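Local atomic coordinates of time interval measuring enzyme TIME (Bombyx mori, PDB entry 2E47), a protein that probably catalyses the dismutation of superoxide to hydrogen peroxide and oxygen, as a copper- and zinc-binding member of the Cu-Zn superoxide dismutase family. Residues V33-G38 against I101-D106; L42-Y47 against F93-Y98. All coordinates share one frame; numbering follows the deposited sequence.

Contact 1: V33-G38 against I101-D106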
ATOM      1  N   VAL A  33      -8.788  15.435  -6.842  1.00 28.91           N
ATOM      2  CA  VAL A  33      -8.666  13.995  -7.059  1.00 26.23           C
ATOM      3  C   VAL A  33     -10.036  13.378  -7.256  1.00 24.93           C
ATOM      4  O   VAL A  33     -10.934  13.595  -6.450  1.00 23.20           O
ATOM      5  CB  VAL A  33      -7.788  13.329  -5.945  1.00 26.58           C
ATOM      6  CG1 VAL A  33      -7.792  11.744  -5.996  1.00 24.09           C
ATOM      7  CG2 VAL A  33      -6.317  13.877  -6.053  1.00 23.58           C
ATOM      8  N   HIS A  34     -10.214  12.646  -8.366  1.00 24.43           N
ATOM      9  CA  HIS A  34     -11.450  11.928  -8.577  1.00 23.82           C
ATOM     10  C   HIS A  34     -11.253  10.570  -7.930  1.00 24.58           C
ATOM     11  O   HIS A  34     -10.359   9.777  -8.327  1.00 25.35           O
ATOM     12  CB  HIS A  34     -11.713  11.797 -10.081  1.00 24.81           C
ATOM     13  CG  HIS A  34     -13.079  11.318 -10.414  1.00 27.16           C
ATOM     14  ND1 HIS A  34     -13.429  10.899 -11.685  1.00 35.90           N
ATOM     15  CD2 HIS A  34     -14.201  11.220  -9.665  1.00 29.38           C
ATOM     16  CE1 HIS A  34     -14.705  10.543 -11.692  1.00 35.23           C
ATOM     17  NE2 HIS A  34     -15.199  10.736 -10.480  1.00 34.25           N
ATOM     18  N   VAL A  35     -12.097  10.276  -6.949  1.00 23.58           N
ATOM     19  CA  VAL A  35     -12.157   8.975  -6.247  1.00 21.83           C
ATOM     20  C   VAL A  35     -13.324   8.151  -6.756  1.00 22.61           C
ATOM     21  O   VAL A  35     -14.452   8.599  -6.735  1.00 22.49           O
ATOM     22  CB  VAL A  35     -12.347   9.253  -4.718  1.00 20.68           C
ATOM     23  CG1 VAL A  35     -12.302   7.971  -3.846  1.00 20.09           C
ATOM     24  CG2 VAL A  35     -11.291  10.285  -4.220  1.00 16.43           C
ATOM     25  N   GLN A  36     -13.108   6.951  -7.252  1.00 23.27           N
ATOM     26  CA  GLN A  36     -14.243   6.159  -7.697  1.00 25.34           C
ATOM     27  C   GLN A  36     -14.090   4.660  -7.419  1.00 25.34           C
ATOM     28  O   GLN A  36     -12.995   4.154  -7.264  1.00 24.99           O
ATOM     29  CB  GLN A  36     -14.565   6.426  -9.189  1.00 27.43           C
ATOM     30  CG  GLN A  36     -13.400   6.831 -10.055  1.00 28.76           C
ATOM     31  CD  GLN A  36     -13.717   7.036 -11.549  1.00 33.22           C
ATOM     32  OE1 GLN A  36     -14.896   6.960 -12.054  1.00 35.81           O
ATOM     33  NE2 GLN A  36     -12.654   7.339 -12.271  1.00 37.96           N
ATOM     34  N   GLY A  37     -15.183   3.927  -7.394  1.00 23.95           N
ATOM     35  CA  GLY A  37     -15.066   2.489  -7.295  1.00 22.21           C
ATOM     36  C   GLY A  37     -16.339   1.970  -6.718  1.00 22.10           C
ATOM     37  O   GLY A  37     -17.383   2.661  -6.752  1.00 20.82           O
ATOM     38  N   GLY A  38     -16.251   0.774  -6.144  1.00 23.22           N
ATOM     39  CA  GLY A  38     -17.445   0.041  -5.761  1.00 22.79           C
ATOM     40  C   GLY A  38     -17.000  -0.789  -4.614  1.00 23.79           C
ATOM     41  O   GLY A  38     -15.864  -1.238  -4.618  1.00 25.03           O
ATOM     42  N   ILE A 101     -18.887   4.446  -5.289  1.00 29.88           N
ATOM     43  CA  ILE A 101     -18.195   5.662  -4.902  1.00 30.55           C
ATOM     44  C   ILE A 101     -17.853   6.545  -6.126  1.00 30.22           C
ATOM     45  O   ILE A 101     -17.278   6.077  -7.123  1.00 28.90           O
ATOM     46  CB  ILE A 101     -16.898   5.309  -4.145  1.00 31.56           C
ATOM     47  CG1 ILE A 101     -17.214   4.462  -2.905  1.00 31.59           C
ATOM     48  CG2 ILE A 101     -16.105   6.580  -3.769  1.00 29.14           C
ATOM     49  CD1 ILE A 101     -15.938   3.757  -2.423  1.00 36.73           C
ATOM     50  N   ASP A 102     -18.195   7.821  -6.062  1.00 30.28           N
ATOM     51  CA  ASP A 102     -17.895   8.702  -7.159  1.00 31.01           C
ATOM     52  C   ASP A 102     -17.880  10.131  -6.691  1.00 31.17           C
ATOM     53  O   ASP A 102     -18.920  10.805  -6.594  1.00 30.58           O
ATOM     54  CB  ASP A 102     -18.905   8.510  -8.278  1.00 33.03           C
ATOM     55  CG  ASP A 102     -18.554   9.328  -9.538  1.00 37.96           C
ATOM     56  OD1 ASP A 102     -19.292   9.238 -10.567  1.00 43.19           O
ATOM     57  OD2 ASP A 102     -17.539  10.062  -9.510  1.00 41.92           O
ATOM     58  N   LEU A 103     -16.689  10.631  -6.412  1.00 29.96           N
ATOM     59  CA  LEU A 103     -16.604  11.955  -5.828  1.00 28.87           C
ATOM     60  C   LEU A 103     -15.312  12.600  -6.205  1.00 28.17           C
ATOM     61  O   LEU A 103     -14.338  11.928  -6.592  1.00 26.01           O
ATOM     62  CB  LEU A 103     -16.745  11.915  -4.316  1.00 27.52           C
ATOM     63  CG  LEU A 103     -15.611  11.189  -3.569  1.00 31.00           C
ATOM     64  CD1 LEU A 103     -14.322  11.989  -3.257  1.00 27.12           C
ATOM     65  CD2 LEU A 103     -16.140  10.624  -2.259  1.00 34.17           C
ATOM     66  N   VAL A 104     -15.326  13.915  -6.131  1.00 26.12           N
ATOM     67  CA  VAL A 104     -14.147  14.677  -6.383  1.00 28.81           C
ATOM     68  C   VAL A 104     -13.780  15.329  -5.054  1.00 28.95           C
ATOM     69  O   VAL A 104     -14.651  15.871  -4.404  1.00 28.28           O
ATOM     70  CB  VAL A 104     -14.414  15.716  -7.455  1.00 28.07           C
ATOM     71  CG1 VAL A 104     -13.237  16.650  -7.592  1.00 29.30           C
ATOM     72  CG2 VAL A 104     -14.715  14.966  -8.808  1.00 33.14           C
ATOM     73  N   ASP A 105     -12.510  15.257  -4.653  1.00 30.02           N
ATOM     74  CA  ASP A 105     -12.067  15.837  -3.395  1.00 31.70           C
ATOM     75  C   ASP A 105     -10.969  16.885  -3.653  1.00 32.09           C
ATOM     76  O   ASP A 105     -10.040  16.663  -4.414  1.00 31.52           O
ATOM     77  CB  ASP A 105     -11.543  14.764  -2.454  1.00 31.34           C
ATOM     78  CG  ASP A 105     -11.362  15.281  -1.003  1.00 36.13           C
ATOM     79  OD1 ASP A 105     -10.234  15.694  -0.643  1.00 37.86           O
ATOM     80  OD2 ASP A 105     -12.356  15.295  -0.208  1.00 39.00           O
ATOM     81  N   ASP A 106     -11.063  18.034  -2.998  1.00 34.56           N
ATOM     82  CA  ASP A 106     -10.053  19.102  -3.218  1.00 36.19           C
ATOM     83  C   ASP A 106      -9.023  19.223  -2.101  1.00 35.09           C
ATOM     84  O   ASP A 106      -8.258  20.174  -2.116  1.00 36.82           O
ATOM     85  CB  ASP A 106     -10.729  20.472  -3.433  1.00 38.40           C
ATOM     86  CG  ASP A 106     -11.728  20.816  -2.314  1.00 42.92           C
ATOM     87  OD1 ASP A 106     -11.927  19.956  -1.412  1.00 47.08           O
ATOM     88  OD2 ASP A 106     -12.299  21.942  -2.323  1.00 51.85           O
TER

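Contact 2: L42-Y47 against F93-Y98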
ATOM      1  N   LEU A  42     -21.911  -4.393   2.822  1.00 21.16           N
ATOM      2  CA  LEU A  42     -22.628  -3.849   3.971  1.00 22.44           C
ATOM      3  C   LEU A  42     -24.062  -3.537   3.627  1.00 22.18           C
ATOM      4  O   LEU A  42     -24.374  -3.227   2.491  1.00 23.92           O
ATOM      5  CB  LEU A  42     -21.996  -2.585   4.506  1.00 22.00           C
ATOM      6  CG  LEU A  42     -20.610  -2.731   5.091  1.00 22.79           C
ATOM      7  CD1 LEU A  42     -19.998  -1.310   5.112  1.00 17.83           C
ATOM      8  CD2 LEU A  42     -20.651  -3.419   6.396  1.00 19.63           C
ATOM      9  N   PRO A  43     -24.932  -3.597   4.621  1.00 22.89           N
ATOM     10  CA  PRO A  43     -26.365  -3.310   4.396  1.00 23.23           C
ATOM     11  C   PRO A  43     -26.626  -1.852   3.966  1.00 23.16           C
ATOM     12  O   PRO A  43     -25.775  -1.013   4.207  1.00 24.62           O
ATOM     13  CB  PRO A  43     -27.005  -3.579   5.782  1.00 22.88           C
ATOM     14  CG  PRO A  43     -25.952  -3.730   6.755  1.00 23.76           C
ATOM     15  CD  PRO A  43     -24.622  -3.999   6.014  1.00 22.32           C
ATOM     16  N   PRO A  44     -27.813  -1.536   3.419  1.00 23.33           N
ATOM     17  CA  PRO A  44     -28.045  -0.185   2.885  1.00 23.16           C
ATOM     18  C   PRO A  44     -27.876   0.817   4.069  1.00 22.05           C
ATOM     19  O   PRO A  44     -28.274   0.527   5.187  1.00 21.92           O
ATOM     20  CB  PRO A  44     -29.516  -0.228   2.433  1.00 22.33           C
ATOM     21  CG  PRO A  44     -30.136  -1.407   3.316  1.00 23.43           C
ATOM     22  CD  PRO A  44     -29.013  -2.401   3.332  1.00 24.19           C
ATOM     23  N   GLY A  45     -27.237   1.941   3.829  1.00 22.92           N
ATOM     24  CA  GLY A  45     -26.898   2.881   4.894  1.00 19.91           C
ATOM     25  C   GLY A  45     -25.686   3.703   4.510  1.00 21.54           C
ATOM     26  O   GLY A  45     -25.320   3.734   3.364  1.00 21.02           O
ATOM     27  N   GLU A  46     -25.100   4.424   5.462  1.00 22.73           N
ATOM     28  CA  GLU A  46     -23.917   5.263   5.208  1.00 24.83           C
ATOM     29  C   GLU A  46     -22.846   4.955   6.221  1.00 22.59           C
ATOM     30  O   GLU A  46     -23.151   4.638   7.385  1.00 22.01           O
ATOM     31  CB  GLU A  46     -24.253   6.775   5.222  1.00 24.76           C
ATOM     32  CG  GLU A  46     -24.736   7.377   6.485  1.00 30.66           C
ATOM     33  CD  GLU A  46     -25.034   8.933   6.383  1.00 31.73           C
ATOM     34  OE1 GLU A  46     -25.361   9.559   7.448  1.00 41.24           O
ATOM     35  OE2 GLU A  46     -24.900   9.509   5.274  1.00 35.56           O
ATOM     36  N   TYR A  47     -21.583   5.047   5.794  1.00 21.49           N
ATOM     37  CA  TYR A  47     -20.483   4.526   6.615  1.00 20.04           C
ATOM     38  C   TYR A  47     -19.281   5.415   6.399  1.00 19.73           C
ATOM     39  O   TYR A  47     -18.965   5.748   5.234  1.00 20.74           O
ATOM     40  CB  TYR A  47     -20.146   3.104   6.161  1.00 20.68           C
ATOM     41  CG  TYR A  47     -21.359   2.136   6.270  1.00 20.16           C
ATOM     42  CD1 TYR A  47     -22.256   1.988   5.202  1.00 21.28           C
ATOM     43  CD2 TYR A  47     -21.577   1.407   7.393  1.00 18.36           C
ATOM     44  CE1 TYR A  47     -23.368   1.146   5.245  1.00 17.41           C
ATOM     45  CE2 TYR A  47     -22.698   0.526   7.448  1.00 22.24           C
ATOM     46  CZ  TYR A  47     -23.575   0.425   6.370  1.00 21.88           C
ATOM     47  OH  TYR A  47     -24.665  -0.432   6.421  1.00 25.13           O
ATOM     48  N   PHE A  93     -24.360   2.570   0.834  1.00 21.83           N
ATOM     49  CA  PHE A  93     -24.683   1.242   0.305  1.00 22.48           C
ATOM     50  C   PHE A  93     -26.150   1.160  -0.096  1.00 24.55           C
ATOM     51  O   PHE A  93     -26.995   1.773   0.550  1.00 23.72           O
ATOM     52  CB  PHE A  93     -24.352   0.147   1.333  1.00 20.66           C
ATOM     53  CG  PHE A  93     -22.900  -0.117   1.425  1.00 21.46           C
ATOM     54  CD1 PHE A  93     -22.349  -1.222   0.801  1.00 21.16           C
ATOM     55  CD2 PHE A  93     -22.049   0.805   2.085  1.00 19.24           C
ATOM     56  CE1 PHE A  93     -21.008  -1.435   0.831  1.00 20.19           C
ATOM     57  CE2 PHE A  93     -20.692   0.569   2.174  1.00 20.90           C
ATOM     58  CZ  PHE A  93     -20.167  -0.563   1.543  1.00 20.49           C
ATOM     59  N   ASP A  94     -26.438   0.414  -1.182  1.00 27.58           N
ATOM     60  CA  ASP A  94     -27.818   0.272  -1.634  1.00 28.88           C
ATOM     61  C   ASP A  94     -28.405  -0.975  -1.037  1.00 30.38           C
ATOM     62  O   ASP A  94     -27.729  -1.705  -0.308  1.00 29.25           O
ATOM     63  CB  ASP A  94     -27.959   0.288  -3.180  1.00 28.68           C
ATOM     64  CG  ASP A  94     -27.286  -0.894  -3.851  1.00 29.33           C
ATOM     65  OD1 ASP A  94     -26.897  -0.770  -5.012  1.00 28.04           O
ATOM     66  OD2 ASP A  94     -27.062  -1.927  -3.192  1.00 31.76           O
ATOM     67  N   GLU A  95     -29.675  -1.231  -1.366  1.00 33.47           N
ATOM     68  CA  GLU A  95     -30.420  -2.397  -0.872  1.00 35.36           C
ATOM     69  C   GLU A  95     -29.742  -3.702  -1.247  1.00 35.03           C
ATOM     70  O   GLU A  95     -29.897  -4.704  -0.557  1.00 36.74           O
ATOM     71  CB  GLU A  95     -31.838  -2.345  -1.439  1.00 36.93           C
ATOM     72  CG  GLU A  95     -32.648  -1.202  -0.857  1.00 43.33           C
ATOM     73  CD  GLU A  95     -33.773  -1.681   0.060  1.00 54.23           C
ATOM     74  OE1 GLU A  95     -33.484  -2.166   1.191  1.00 57.65           O
ATOM     75  OE2 GLU A  95     -34.960  -1.565  -0.366  1.00 57.59           O
ATOM     76  N   ASN A  96     -28.954  -3.665  -2.319  1.00 34.92           N
ATOM     77  CA  ASN A  96     -28.146  -4.811  -2.763  1.00 34.59           C
ATOM     78  C   ASN A  96     -26.786  -4.916  -2.080  1.00 33.14           C
ATOM     79  O   ASN A  96     -25.926  -5.646  -2.578  1.00 32.20           O
ATOM     80  CB  ASN A  96     -27.903  -4.748  -4.285  1.00 35.21           C
ATOM     81  CG  ASN A  96     -29.206  -4.683  -5.099  1.00 42.09           C
ATOM     82  OD1 ASN A  96     -29.857  -3.626  -5.204  1.00 48.06           O
ATOM     83  ND2 ASN A  96     -29.572  -5.805  -5.698  1.00 44.16           N
ATOM     84  N   HIS A  97     -26.564  -4.196  -0.965  1.00 30.82           N
ATOM     85  CA  HIS A  97     -25.259  -4.238  -0.278  1.00 29.66           C
ATOM     86  C   HIS A  97     -24.079  -3.842  -1.170  1.00 28.49           C
ATOM     87  O   HIS A  97     -22.963  -4.343  -1.020  1.00 28.37           O
ATOM     88  CB  HIS A  97     -25.025  -5.611   0.331  1.00 30.49           C
ATOM     89  CG  HIS A  97     -26.020  -5.969   1.390  1.00 31.83           C
ATOM     90  ND1 HIS A  97     -27.374  -5.774   1.231  1.00 34.70           N
ATOM     91  CD2 HIS A  97     -25.863  -6.496   2.624  1.00 33.36           C
ATOM     92  CE1 HIS A  97     -28.009  -6.159   2.325  1.00 31.47           C
ATOM     93  NE2 HIS A  97     -27.117  -6.590   3.191  1.00 32.03           N
ATOM     94  N   TYR A  98     -24.344  -2.935  -2.093  1.00 27.24           N
ATOM     95  CA  TYR A  98     -23.357  -2.414  -2.992  1.00 27.62           C
ATOM     96  C   TYR A  98     -23.229  -0.870  -2.863  1.00 27.65           C
ATOM     97  O   TYR A  98     -24.237  -0.175  -2.789  1.00 28.04           O
ATOM     98  CB  TYR A  98     -23.722  -2.778  -4.419  1.00 29.32           C
ATOM     99  CG  TYR A  98     -22.943  -2.015  -5.436  1.00 31.16           C
ATOM    100  CD1 TYR A  98     -21.644  -2.377  -5.759  1.00 32.35           C
ATOM    101  CD2 TYR A  98     -23.507  -0.909  -6.083  1.00 34.54           C
ATOM    102  CE1 TYR A  98     -20.920  -1.630  -6.729  1.00 37.61           C
ATOM    103  CE2 TYR A  98     -22.787  -0.171  -7.037  1.00 34.68           C
ATOM    104  CZ  TYR A  98     -21.505  -0.550  -7.350  1.00 33.88           C
ATOM    105  OH  TYR A  98     -20.801   0.180  -8.292  1.00 37.50           O
TER

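Contact 1: V33-G38 against I101-D106
With CG of both residues anti to the backbone N (chi1 -169° in His-34, -174° in Asp-102), the imidazole and the carboxylate reach over the strand pair and meet diagonally, His-34 being level with Val-104 and Asp-102 with Gln-36. NE2 of His-34 donates to OD2 of Asp-102 at 2.6 Å, a His-carboxylate hydrogen bond. The acceptor lies in the ring plane and is met on its syn side, 25° out of the carboxylate plane. The same ring edge carries CD2, which rests 3.2 Å from O of Leu-103, while CG of Gln-36 covers one ring face.

On the other surface of the sheet, CG2 of Val-35 lies 3.6 Å from CD1 of Leu-103, the two side chains running alongside each other, and CG1 of Val-35 reaches CG2 of Ile-101 at 4.1 Å. The backbones form a regular antiparallel ladder, with paired hydrogen bonds at Val-33/Asp-105, Val-35/Leu-103 and Gly-37/Ile-101. At the backbone angles of Gly-37 a CB would collide with the preceding carbonyl O, which accounts for a glycine there.

The carboxylate of Asp-105 is held from outside the pair, OD2 in a salt bridge with Arg-83 and OD1 by the backbone N-H groups of Gln-107 and Ile-108. In the Greek-key beta-barrel of Cu-Zn superoxide dismutases, strand 33-40 joins strand 98-105 to strand 20-27, whose Ile-23 and Phe-25 pack on Val-35; Ile-101 meets Val-91 of strand 87-93 in the interior, where the sheet's two end strands come together.

Contact 2: L42-Y47 against F93-Y98
Gly-45 and Phe-93 make one antiparallel hydrogen-bonded pair, with N of Phe-93 2.9 Å from O of Gly-45, before the 93-98 segment enters a type I turn from Asp-94 to His-97. The Phe-93 ring is the centre of the apolar contact: CB of Leu-42 sits 3.8 Å from its centroid, only 4° off the normal, a CH-pi contact over one face. CD1 of Leu-42 reaches CE2 of Phe-93 and also covers a face of the Tyr-47 ring. Tyr-47 and Phe-93 meet obliquely, their planes at 89°, with the phenol OH hydrogen-bonded to O of Pro-43.

CG of His-97 stands beside its backbone N (chi1 -63°), which lays the imidazole against CA of Pro-43, 3.7 Å from the ring centroid. In the ring plane, ND1 donates to O of Glu-95 at 3.3 Å, but from above the carbonyl plane, off the lone pairs. Replacing His-97 by an alanine would probably open a gap over CA of Pro-43 and leave O of Glu-95 without this donor.

Leu-42 and Tyr-47 touch Leu-123 of strand 120-124, and Phe-93 touches Ile-39 of strand 33-40, consistent with an apolar plug where the 33-40/45-52 and 87-93/98-105 connections meet at one barrel end.

Overall arrangement
From the N terminus, the chain passes through strands 9-15 and 20-27 before reaching 33-38, the first side of contact 1. It then turns into 42-47, the first side of contact 2, and passes through most of the copper and zinc ligands, His-50 to Asp-87, to 93-98, which closes contact 2. Only afterwards does 101-106 return to strand 33-40 and close contact 1, so contact 2 is nested within contact 1. The centres lie 18 Å apart, yet they touch where CA of Gly-38 is 4.0 Å from CE1 of Tyr-98. Contact 1 pairs strands 33-40 and 98-105; contact 2 joins the start of strand 45-52 to the end of strand 87-93 and the loop that follows.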